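Long-range contacts in nucleoporin NUP82 (Saccharomyces cerevisiae, PDB 3PBP), which serves as a structural component of the nuclear pore complex, here through its N-terminal domain, which carries the region that interacts with the nucleoporin NUP116: residues F27-I38 / V71-L82; I111-E119 / K146-L157. The protein carries 1 engineered substitution. All coordinates share one frame; numbering follows the deposited sequence.

Contact 1: F27-I38 / V71-L82; sequences FSSQNGTRIVFI and VISSTSGDLLCL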
loop_
_atom_site.group_PDB
_atom_site.type_symbol
_atom_site.label_atom_id
_atom_site.label_comp_id
_atom_site.label_asym_id
_atom_site.label_seq_id
_atom_site.Cartn_x
_atom_site.Cartn_y
_atom_site.Cartn_z
ATOM N N PHE A 27 -13.852 -12.457 -16.361
ATOM C CA PHE A 27 -13.342 -11.085 -16.430
ATOM C C PHE A 27 -13.827 -10.482 -17.738
ATOM O O PHE A 27 -14.182 -11.211 -18.677
ATOM C CB PHE A 27 -11.818 -11.077 -16.447
ATOM C CG PHE A 27 -11.199 -11.936 -15.397
ATOM C CD1 PHE A 27 -11.067 -11.468 -14.081
ATOM C CD2 PHE A 27 -10.759 -13.229 -15.712
ATOM C CE1 PHE A 27 -10.502 -12.273 -13.093
ATOM C CE2 PHE A 27 -10.192 -14.045 -14.731
ATOM C CZ PHE A 27 -10.063 -13.564 -13.413
ATOM N N SER A 28 -13.856 -9.157 -17.802
ATOM C CA SER A 28 -14.270 -8.483 -19.016
ATOM C C SER A 28 -13.191 -7.470 -19.311
ATOM O O SER A 28 -12.324 -7.220 -18.486
ATOM C CB SER A 28 -15.636 -7.813 -18.867
ATOM O OG SER A 28 -15.585 -6.757 -17.936
ATOM N N SER A 29 -13.252 -6.887 -20.497
ATOM C CA SER A 29 -12.236 -5.946 -20.942
ATOM C C SER A 29 -12.851 -4.990 -21.967
ATOM O O SER A 29 -13.927 -5.265 -22.512
ATOM C CB SER A 29 -11.113 -6.748 -21.609
ATOM O OG SER A 29 -9.854 -6.231 -21.266
ATOM N N GLN A 30 -12.159 -3.890 -22.244
ATOM C CA GLN A 30 -12.624 -2.912 -23.224
ATOM C C GLN A 30 -14.116 -2.575 -23.117
ATOM O O GLN A 30 -14.915 -2.878 -24.006
ATOM C CB GLN A 30 -12.291 -3.405 -24.634
ATOM C CG GLN A 30 -10.820 -3.744 -24.817
ATOM C CD GLN A 30 -10.464 -4.136 -26.249
ATOM O OE1 GLN A 30 -11.342 -4.350 -27.096
ATOM N NE2 GLN A 30 -9.173 -4.247 -26.520
ATOM N N ASN A 31 -14.480 -1.944 -22.008
ATOM C CA ASN A 31 -15.857 -1.539 -21.757
ATOM C C ASN A 31 -16.887 -2.675 -21.805
ATOM O O ASN A 31 -17.961 -2.517 -22.384
ATOM C CB ASN A 31 -16.244 -0.432 -22.737
ATOM C CG ASN A 31 -17.480 0.318 -22.300
ATOM O OD1 ASN A 31 -17.616 0.707 -21.131
ATOM N ND2 ASN A 31 -18.388 0.539 -23.237
ATOM N N GLY A 32 -16.547 -3.804 -21.172
ATOM C CA GLY A 32 -17.427 -4.965 -21.113
ATOM C C GLY A 32 -17.672 -5.616 -22.461
ATOM O O GLY A 32 -18.646 -6.349 -22.666
ATOM N N THR A 33 -16.756 -5.360 -23.382
ATOM C CA THR A 33 -16.853 -5.855 -24.736
ATOM C C THR A 33 -16.198 -7.219 -24.931
ATOM O O THR A 33 -16.667 -8.009 -25.729
ATOM C CB THR A 33 -16.268 -4.768 -25.701
ATOM O OG1 THR A 33 -17.236 -4.465 -26.710
ATOM C CG2 THR A 33 -14.948 -5.204 -26.350
ATOM N N ARG A 34 -15.130 -7.513 -24.196
ATOM C CA ARG A 34 -14.447 -8.808 -24.335
ATOM C C ARG A 34 -14.603 -9.602 -23.050
ATOM O O ARG A 34 -14.393 -9.067 -21.969
ATOM C CB ARG A 34 -12.944 -8.638 -24.565
ATOM C CG ARG A 34 -12.499 -7.679 -25.651
ATOM C CD ARG A 34 -11.160 -7.129 -25.207
ATOM N NE ARG A 34 -10.036 -7.535 -26.037
ATOM C CZ ARG A 34 -8.774 -7.506 -25.625
ATOM N NH1 ARG A 34 -8.481 -7.112 -24.395
ATOM N NH2 ARG A 34 -7.798 -7.829 -26.460
ATOM N N ILE A 35 -14.927 -10.885 -23.168
ATOM C CA ILE A 35 -15.116 -11.747 -22.004
ATOM C C ILE A 35 -14.057 -12.842 -21.888
ATOM O O ILE A 35 -13.694 -13.458 -22.890
ATOM C CB ILE A 35 -16.498 -12.433 -22.066
ATOM C CG1 ILE A 35 -17.600 -11.380 -21.993
ATOM C CG2 ILE A 35 -16.639 -13.443 -20.930
ATOM C CD1 ILE A 35 -18.963 -11.942 -22.328
ATOM N N VAL A 36 -13.559 -13.059 -20.673
ATOM C CA VAL A 36 -12.595 -14.125 -20.412
ATOM C C VAL A 36 -13.244 -15.007 -19.350
ATOM O O VAL A 36 -13.735 -14.515 -18.331
ATOM C CB VAL A 36 -11.213 -13.601 -19.906
ATOM C CG1 VAL A 36 -10.290 -14.772 -19.567
ATOM C CG2 VAL A 36 -10.544 -12.778 -20.988
ATOM N N PHE A 37 -13.231 -16.310 -19.597
ATOM C CA PHE A 37 -13.868 -17.285 -18.721
ATOM C C PHE A 37 -12.928 -18.443 -18.413
ATOM O O PHE A 37 -12.447 -19.104 -19.329
ATOM C CB PHE A 37 -15.117 -17.795 -19.445
ATOM C CG PHE A 37 -15.999 -18.680 -18.619
ATOM C CD1 PHE A 37 -16.723 -18.169 -17.550
ATOM C CD2 PHE A 37 -16.157 -20.021 -18.950
ATOM C CE1 PHE A 37 -17.595 -18.983 -16.829
ATOM C CE2 PHE A 37 -17.023 -20.836 -18.236
ATOM C CZ PHE A 37 -17.745 -20.313 -17.173
ATOM N N ILE A 38 -12.653 -18.684 -17.134
ATOM C CA ILE A 38 -11.766 -19.790 -16.748
ATOM C C ILE A 38 -12.549 -20.929 -16.082
ATOM O O ILE A 38 -13.327 -20.710 -15.144
ATOM C CB ILE A 38 -10.642 -19.331 -15.793
ATOM C CG1 ILE A 38 -9.758 -18.307 -16.497
ATOM C CG2 ILE A 38 -9.800 -20.528 -15.370
ATOM C CD1 ILE A 38 -8.553 -17.916 -15.702
ATOM N N VAL A 71 -7.018 -15.569 -8.977
ATOM C CA VAL A 71 -6.621 -15.184 -10.332
ATOM C C VAL A 71 -7.167 -13.789 -10.611
ATOM O O VAL A 71 -8.332 -13.488 -10.312
ATOM C CB VAL A 71 -7.112 -16.182 -11.437
ATOM C CG1 VAL A 71 -6.955 -17.613 -10.979
ATOM C CG2 VAL A 71 -8.511 -15.909 -11.803
ATOM N N ILE A 72 -6.318 -12.921 -11.147
ATOM C CA ILE A 72 -6.745 -11.569 -11.459
ATOM C C ILE A 72 -6.409 -11.283 -12.903
ATOM O O ILE A 72 -5.582 -11.958 -13.503
ATOM C CB ILE A 72 -6.044 -10.525 -10.561
ATOM C CG1 ILE A 72 -4.531 -10.667 -10.694
ATOM C CG2 ILE A 72 -6.449 -10.723 -9.121
ATOM C CD1 ILE A 72 -3.754 -9.621 -9.961
ATOM N N SER A 73 -7.047 -10.263 -13.453
ATOM C CA SER A 73 -6.829 -9.885 -14.839
ATOM C C SER A 73 -6.315 -8.465 -14.949
ATOM O O SER A 73 -6.647 -7.618 -14.132
ATOM C CB SER A 73 -8.142 -10.004 -15.609
ATOM O OG SER A 73 -8.080 -9.330 -16.857
ATOM N N SER A 74 -5.482 -8.200 -15.945
ATOM C CA SER A 74 -5.006 -6.843 -16.129
ATOM C C SER A 74 -6.221 -6.095 -16.697
ATOM O O SER A 74 -7.051 -6.686 -17.388
ATOM C CB SER A 74 -3.847 -6.818 -17.117
ATOM O OG SER A 74 -4.275 -7.200 -18.407
ATOM N N THR A 75 -6.341 -4.806 -16.398
ATOM C CA THR A 75 -7.479 -4.033 -16.892
ATOM C C THR A 75 -7.576 -4.072 -18.410
ATOM O O THR A 75 -8.676 -4.077 -18.964
ATOM C CB THR A 75 -7.393 -2.579 -16.420
ATOM O OG1 THR A 75 -7.559 -2.541 -15.001
ATOM C CG2 THR A 75 -8.476 -1.736 -17.056
ATOM N N SER A 76 -6.423 -4.086 -19.078
ATOM C CA SER A 76 -6.380 -4.154 -20.536
ATOM C C SER A 76 -6.990 -5.465 -21.003
ATOM O O SER A 76 -7.412 -5.588 -22.146
ATOM C CB SER A 76 -4.947 -4.113 -21.020
ATOM O OG SER A 76 -4.311 -5.338 -20.719
ATOM N N GLY A 77 -7.009 -6.455 -20.116
ATOM C CA GLY A 77 -7.567 -7.755 -20.450
ATOM C C GLY A 77 -6.633 -8.636 -21.246
ATOM O O GLY A 77 -7.041 -9.665 -21.761
ATOM N N ASP A 78 -5.367 -8.251 -21.341
ATOM C CA ASP A 78 -4.423 -9.040 -22.116
ATOM C C ASP A 78 -3.677 -10.081 -21.289
ATOM O O ASP A 78 -3.153 -11.064 -21.819
ATOM C CB ASP A 78 -3.444 -8.108 -22.820
ATOM C CG ASP A 78 -4.149 -7.108 -23.732
ATOM O OD1 ASP A 78 -5.183 -7.469 -24.351
ATOM O OD2 ASP A 78 -3.663 -5.958 -23.838
ATOM N N LEU A 79 -3.647 -9.876 -19.979
ATOM C CA LEU A 79 -2.955 -10.804 -19.109
ATOM C C LEU A 79 -3.765 -11.274 -17.894
ATOM O O LEU A 79 -4.609 -10.544 -17.347
ATOM C CB LEU A 79 -1.662 -10.177 -18.602
ATOM C CG LEU A 79 -0.608 -9.759 -19.604
ATOM C CD1 LEU A 79 0.648 -9.335 -18.836
ATOM C CD2 LEU A 79 -0.322 -10.908 -20.542
ATOM N N LEU A 80 -3.484 -12.512 -17.485
ATOM C CA LEU A 80 -4.090 -13.125 -16.315
ATOM C C LEU A 80 -2.940 -13.483 -15.371
ATOM O O LEU A 80 -1.833 -13.817 -15.802
ATOM C CB LEU A 80 -4.848 -14.391 -16.690
ATOM C CG LEU A 80 -6.146 -14.196 -17.463
ATOM C CD1 LEU A 80 -6.723 -15.568 -17.760
ATOM C CD2 LEU A 80 -7.143 -13.343 -16.660
ATOM N N CYS A 81 -3.200 -13.369 -14.079
ATOM C CA CYS A 81 -2.208 -13.701 -13.087
ATOM C C CYS A 81 -2.853 -14.679 -12.120
ATOM O O CYS A 81 -3.815 -14.334 -11.427
ATOM C CB CYS A 81 -1.751 -12.456 -12.338
ATOM S SG CYS A 81 -0.411 -12.801 -11.186
ATOM N N LEU A 82 -2.338 -15.906 -12.100
ATOM C CA LEU A 82 -2.863 -16.948 -11.224
ATOM C C LEU A 82 -1.806 -17.214 -10.157
ATOM O O LEU A 82 -0.625 -17.444 -10.472
ATOM C CB LEU A 82 -3.170 -18.217 -12.035
ATOM C CG LEU A 82 -3.966 -17.950 -13.325
ATOM C CD1 LEU A 82 -2.985 -17.576 -14.419
ATOM C CD2 LEU A 82 -4.779 -19.153 -13.744
#
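F27 of strand 24-29 lays its ring against strand 70-73 of the next sheet and is gripped from several directions. S73 CB sits over one face in a CH-pi contact, 3.9 Å from the centroid of the F27 ring, displaced toward the rim. V71 CG2 comes in the plane of the ring, at the edge by F27 CZ. With its CG anti to the carbonyl carbon (chi1 -48°), F27 brings the far end of the ring between V71 CG2 and L80 CD2.

L80 forks between two neighbours: its CD2 meets the ring at F27 CE2, 3.7 Å away, while its CD1 meets I38 CD1 tip to tip at 3.6 Å. V36 CG1 approaches the same L80 CD1 end-on, less closely, at 4.1 Å. I38 CD1 also brushes V71 CG2 and L82 CD2.

At the turn end the character changes. R34 offers NH1 and NH2 to the one oxygen D78 OD1, two weak hydrogen bonds within a salt bridge of 3.3 Å from R34 NH1 to D78 OD1, the guanidinium and carboxylate planes standing 89° apart. W95 adds a cation-pi partner for R34.

This is neighbouring-blade packing in a beta-propeller: cohesion comes mainly from hydrocarbon surfaces fitted round F27 and L80, while the R34-D78 salt bridge, with its weak hydrogen bonds, supplements them beside the turns.

Contact 2: I111-E119 / K146-L157; sequences IFHYSIDEE and KEDDTITMFDIL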
loop_
_atom_site.group_PDB
_atom_site.type_symbol
_atom_site.label_atom_id
_atom_site.label_comp_id
_atom_site.label_asym_id
_atom_site.label_seq_id
_atom_site.Cartn_x
_atom_site.Cartn_y
_atom_site.Cartn_z
ATOM N N ILE A 111 3.881 -16.586 -19.943
ATOM C CA ILE A 111 4.805 -15.474 -19.910
ATOM C C ILE A 111 5.748 -15.319 -18.722
ATOM O O ILE A 111 6.885 -14.841 -18.891
ATOM C CB ILE A 111 4.014 -14.184 -20.109
ATOM C CG1 ILE A 111 3.315 -14.259 -21.465
ATOM C CG2 ILE A 111 4.918 -12.974 -20.017
ATOM C CD1 ILE A 111 2.492 -13.042 -21.792
ATOM N N PHE A 112 5.311 -15.720 -17.530
ATOM C CA PHE A 112 6.161 -15.554 -16.350
ATOM C C PHE A 112 5.790 -16.503 -15.225
ATOM O O PHE A 112 4.612 -16.847 -15.050
ATOM C CB PHE A 112 6.041 -14.107 -15.859
ATOM C CG PHE A 112 6.706 -13.841 -14.534
ATOM C CD1 PHE A 112 8.042 -13.448 -14.474
ATOM C CD2 PHE A 112 5.981 -13.941 -13.347
ATOM C CE1 PHE A 112 8.646 -13.154 -13.266
ATOM C CE2 PHE A 112 6.575 -13.652 -12.132
ATOM C CZ PHE A 112 7.919 -13.255 -12.092
ATOM N N HIS A 113 6.798 -16.919 -14.461
ATOM C CA HIS A 113 6.553 -17.803 -13.334
ATOM C C HIS A 113 7.466 -17.448 -12.177
ATOM O O HIS A 113 8.591 -16.987 -12.377
ATOM C CB HIS A 113 6.779 -19.262 -13.703
ATOM C CG HIS A 113 6.597 -20.196 -12.547
ATOM N ND1 HIS A 113 5.362 -20.678 -12.166
ATOM C CD2 HIS A 113 7.488 -20.691 -11.653
ATOM C CE1 HIS A 113 5.501 -21.429 -11.086
ATOM N NE2 HIS A 113 6.780 -21.452 -10.754
ATOM N N TYR A 114 6.977 -17.664 -10.961
ATOM C CA TYR A 114 7.764 -17.362 -9.772
ATOM C C TYR A 114 7.283 -18.181 -8.579
ATOM O O TYR A 114 6.068 -18.361 -8.380
ATOM C CB TYR A 114 7.658 -15.880 -9.423
ATOM C CG TYR A 114 8.276 -15.533 -8.094
ATOM C CD1 TYR A 114 9.647 -15.327 -7.970
ATOM C CD2 TYR A 114 7.491 -15.464 -6.942
ATOM C CE1 TYR A 114 10.222 -15.065 -6.732
ATOM C CE2 TYR A 114 8.056 -15.209 -5.696
ATOM C CZ TYR A 114 9.419 -15.010 -5.596
ATOM O OH TYR A 114 9.964 -14.776 -4.352
ATOM N N SER A 115 8.248 -18.682 -7.803
ATOM C CA SER A 115 7.977 -19.459 -6.595
ATOM C C SER A 115 8.865 -18.879 -5.513
ATOM O O SER A 115 9.982 -18.439 -5.784
ATOM C CB SER A 115 8.306 -20.943 -6.800
ATOM O OG SER A 115 7.986 -21.713 -5.644
ATOM N N ILE A 116 8.371 -18.859 -4.284
ATOM C CA ILE A 116 9.160 -18.302 -3.202
ATOM C C ILE A 116 10.355 -19.206 -2.919
ATOM O O ILE A 116 11.370 -18.766 -2.363
ATOM C CB ILE A 116 8.307 -18.116 -1.930
ATOM C CG1 ILE A 116 7.686 -19.442 -1.516
ATOM C CG2 ILE A 116 7.210 -17.107 -2.195
ATOM C CD1 ILE A 116 6.812 -19.330 -0.295
ATOM N N ASP A 117 10.236 -20.466 -3.330
ATOM C CA ASP A 117 11.305 -21.440 -3.139
ATOM C C ASP A 117 12.495 -21.101 -4.035
ATOM O O ASP A 117 13.559 -21.706 -3.922
ATOM C CB ASP A 117 10.798 -22.846 -3.468
ATOM C CG ASP A 117 9.500 -23.179 -2.756
ATOM O OD1 ASP A 117 9.454 -23.062 -1.511
ATOM O OD2 ASP A 117 8.528 -23.558 -3.439
ATOM N N GLU A 118 12.308 -20.135 -4.928
ATOM C CA GLU A 118 13.359 -19.713 -5.841
ATOM C C GLU A 118 14.425 -18.907 -5.123
ATOM O O GLU A 118 15.454 -18.560 -5.709
ATOM C CB GLU A 118 12.772 -18.865 -6.971
ATOM C CG GLU A 118 12.193 -19.668 -8.113
ATOM C CD GLU A 118 11.544 -18.795 -9.160
ATOM O OE1 GLU A 118 12.114 -17.727 -9.471
ATOM O OE2 GLU A 118 10.471 -19.181 -9.677
ATOM N N GLU A 119 14.177 -18.598 -3.857
ATOM C CA GLU A 119 15.131 -17.815 -3.080
ATOM C C GLU A 119 15.784 -18.609 -1.956
ATOM O O GLU A 119 15.114 -19.321 -1.198
ATOM C CB GLU A 119 14.454 -16.556 -2.528
ATOM C CG GLU A 119 14.583 -15.363 -3.460
ATOM C CD GLU A 119 13.446 -14.358 -3.321
ATOM O OE1 GLU A 119 12.301 -14.684 -3.712
ATOM O OE2 GLU A 119 13.698 -13.242 -2.823
ATOM N N LYS A 146 4.038 -9.839 0.504
ATOM C CA LYS A 146 4.233 -11.103 1.235
ATOM C C LYS A 146 3.889 -10.974 2.733
ATOM O O LYS A 146 3.690 -9.863 3.227
ATOM C CB LYS A 146 5.686 -11.577 1.065
ATOM C CG LYS A 146 6.011 -12.070 -0.339
ATOM C CD LYS A 146 7.507 -12.283 -0.533
ATOM C CE LYS A 146 7.800 -12.883 -1.900
ATOM N NZ LYS A 146 9.232 -12.756 -2.250
ATOM N N GLU A 147 3.799 -12.102 3.445
ATOM C CA GLU A 147 3.512 -12.079 4.885
ATOM C C GLU A 147 4.547 -11.171 5.535
ATOM O O GLU A 147 4.335 -10.603 6.607
ATOM C CB GLU A 147 3.624 -13.474 5.473
ATOM C CG GLU A 147 2.556 -14.414 4.987
ATOM C CD GLU A 147 1.170 -13.828 5.155
ATOM O OE1 GLU A 147 0.902 -13.250 6.236
ATOM O OE2 GLU A 147 0.350 -13.947 4.213
ATOM N N ASP A 148 5.674 -11.067 4.839
ATOM C CA ASP A 148 6.825 -10.243 5.185
ATOM C C ASP A 148 6.462 -8.792 5.476
ATOM O O ASP A 148 7.104 -8.133 6.293
ATOM C CB ASP A 148 7.757 -10.199 3.986
ATOM C CG ASP A 148 9.035 -10.884 4.229
ATOM O OD1 ASP A 148 9.448 -10.915 5.400
ATOM O OD2 ASP A 148 9.635 -11.377 3.248
ATOM N N ASP A 149 5.449 -8.312 4.750
ATOM C CA ASP A 149 4.983 -6.925 4.767
ATOM C C ASP A 149 5.922 -6.277 3.751
ATOM O O ASP A 149 6.011 -5.062 3.603
ATOM C CB ASP A 149 5.127 -6.269 6.145
ATOM C CG ASP A 149 4.049 -6.716 7.112
ATOM O OD1 ASP A 149 2.878 -6.839 6.676
ATOM O OD2 ASP A 149 4.376 -6.933 8.304
ATOM N N THR A 150 6.622 -7.149 3.047
ATOM C CA THR A 150 7.557 -6.769 2.024
ATOM C C THR A 150 6.731 -6.635 0.726
ATOM O O THR A 150 5.796 -7.414 0.492
ATOM C CB THR A 150 8.656 -7.878 1.913
ATOM O OG1 THR A 150 9.869 -7.303 1.422
ATOM C CG2 THR A 150 8.218 -9.007 0.979
ATOM N N ILE A 151 7.050 -5.638 -0.097
ATOM C CA ILE A 151 6.329 -5.432 -1.360
ATOM C C ILE A 151 7.339 -5.498 -2.502
ATOM O O ILE A 151 8.298 -4.732 -2.540
ATOM C CB ILE A 151 5.601 -4.066 -1.368
ATOM C CG1 ILE A 151 4.622 -3.998 -0.186
ATOM C CG2 ILE A 151 4.861 -3.876 -2.691
ATOM C CD1 ILE A 151 4.078 -2.614 0.103
ATOM N N THR A 152 7.118 -6.412 -3.436
ATOM C CA THR A 152 8.048 -6.604 -4.548
ATOM C C THR A 152 7.469 -6.370 -5.948
ATOM O O THR A 152 6.310 -6.704 -6.231
ATOM C CB THR A 152 8.619 -8.050 -4.505
ATOM O OG1 THR A 152 8.976 -8.375 -3.154
ATOM C CG2 THR A 152 9.839 -8.182 -5.407
HETATM N N MSE A 153 8.289 -5.806 -6.827
HETATM C CA MSE A 153 7.858 -5.568 -8.192
HETATM C C MSE A 153 8.670 -6.426 -9.147
HETATM O O MSE A 153 9.892 -6.338 -9.198
HETATM C CB MSE A 153 8.026 -4.102 -8.576
HETATM C CG MSE A 153 6.960 -3.168 -8.057
HETATM SE SE MSE A 153 7.219 -1.375 -8.782
HETATM C CE MSE A 153 8.344 -0.596 -7.415
ATOM N N PHE A 154 7.976 -7.260 -9.905
ATOM C CA PHE A 154 8.620 -8.142 -10.870
ATOM C C PHE A 154 8.351 -7.633 -12.285
ATOM O O PHE A 154 7.234 -7.205 -12.603
ATOM C CB PHE A 154 8.056 -9.568 -10.766
ATOM C CG PHE A 154 8.439 -10.298 -9.511
ATOM C CD1 PHE A 154 9.717 -10.826 -9.356
ATOM C CD2 PHE A 154 7.506 -10.502 -8.499
ATOM C CE1 PHE A 154 10.053 -11.549 -8.221
ATOM C CE2 PHE A 154 7.836 -11.228 -7.355
ATOM C CZ PHE A 154 9.110 -11.754 -7.215
ATOM N N ASP A 155 9.373 -7.676 -13.134
ATOM C CA ASP A 155 9.189 -7.278 -14.507
ATOM C C ASP A 155 8.935 -8.557 -15.302
ATOM O O ASP A 155 9.862 -9.283 -15.659
ATOM C CB ASP A 155 10.417 -6.581 -15.057
ATOM C CG ASP A 155 10.161 -5.973 -16.434
ATOM O OD1 ASP A 155 9.454 -6.611 -17.247
ATOM O OD2 ASP A 155 10.667 -4.861 -16.705
ATOM N N ILE A 156 7.660 -8.825 -15.550
ATOM C CA ILE A 156 7.197 -9.986 -16.297
ATOM C C ILE A 156 7.917 -10.244 -17.631
ATOM O O ILE A 156 8.092 -11.396 -18.031
ATOM C CB ILE A 156 5.690 -9.831 -16.580
ATOM C CG1 ILE A 156 4.893 -10.172 -15.331
ATOM C CG2 ILE A 156 5.275 -10.677 -17.746
ATOM C CD1 ILE A 156 3.408 -10.072 -15.566
ATOM N N LEU A 157 8.334 -9.180 -18.311
ATOM C CA LEU A 157 8.980 -9.310 -19.615
ATOM C C LEU A 157 10.490 -9.099 -19.672
ATOM O O LEU A 157 11.022 -8.845 -20.751
ATOM C CB LEU A 157 8.340 -8.328 -20.600
ATOM C CG LEU A 157 6.821 -8.302 -20.690
ATOM C CD1 LEU A 157 6.401 -7.254 -21.691
ATOM C CD2 LEU A 157 6.310 -9.662 -21.096
#
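F112, Y114 and F154 form an aromatic cluster between strands 110-115 and 151-155. F154 pushes CZ over the centre of one face of the Y114 ring, with CZ 3.5 Å from Y114 CE1. The ring centroids of Y114 and F154 are 4.5 Å apart. The two rings meet obliquely, their planes 44° apart. F112 reaches the other end of the same F154 side chain, its CZ 3.9 Å from F154 CB. Two apart on the strand, F112 and Y114 both point toward segment 146-157, and with CG anti to the backbone N (chi1 172° and 171°) their rings extend that way.

Aliphatic packing continues past the rings. I156 turns its CG2 to I111 CG2 and to F112 CB, the latter at 4.0 Å, and L157 CD2 closes on I111 CG2 at 3.8 Å.

The polar part lies beyond the Y114 ring. K146, extended, donates from NZ to Y114 OH at 3.0 Å, and a long salt bridge runs 3.9 Å from K146 NZ to E119 OE1. The E119 carboxylate lies beside the Y114 hydroxyl, their exact spacing being doubtful. A leucine in place of Y114 would probably leave K146 without its hydroxyl acceptor and bare the end of the F154 ring.

Strand 110-115 is an edge strand of its sheet and pairs with strand 87-92, where I111 and F112 both face V90 in a classic beta bulge. F154 and I156 rest on I142 of strand 141-146, and I156 also touches V90, so the contact joins two successive propeller blades.

In the fold
Three successive four-stranded antiparallel sheets of the beta-propeller are tied together here, and the middle one, strands 70-73 to 110-115, belongs to both contacts. Contact 1 joins its first two strands to the preceding sheet; contact 2 follows in series along the chain and joins its last strand to the sheet of strands 127-132 to 164-166. The centres of the two contacts lie about 21 Å apart, yet the contacts touch directly where L79 CD2 packs on I111 CD1 at 3.7 Å. Neighbouring residues serve different interfaces: L80 faces the preceding sheet, whereas L79 meets F132 of the following one. Both contacts fall within the region that interacts with NUP116, where they join three consecutive blades.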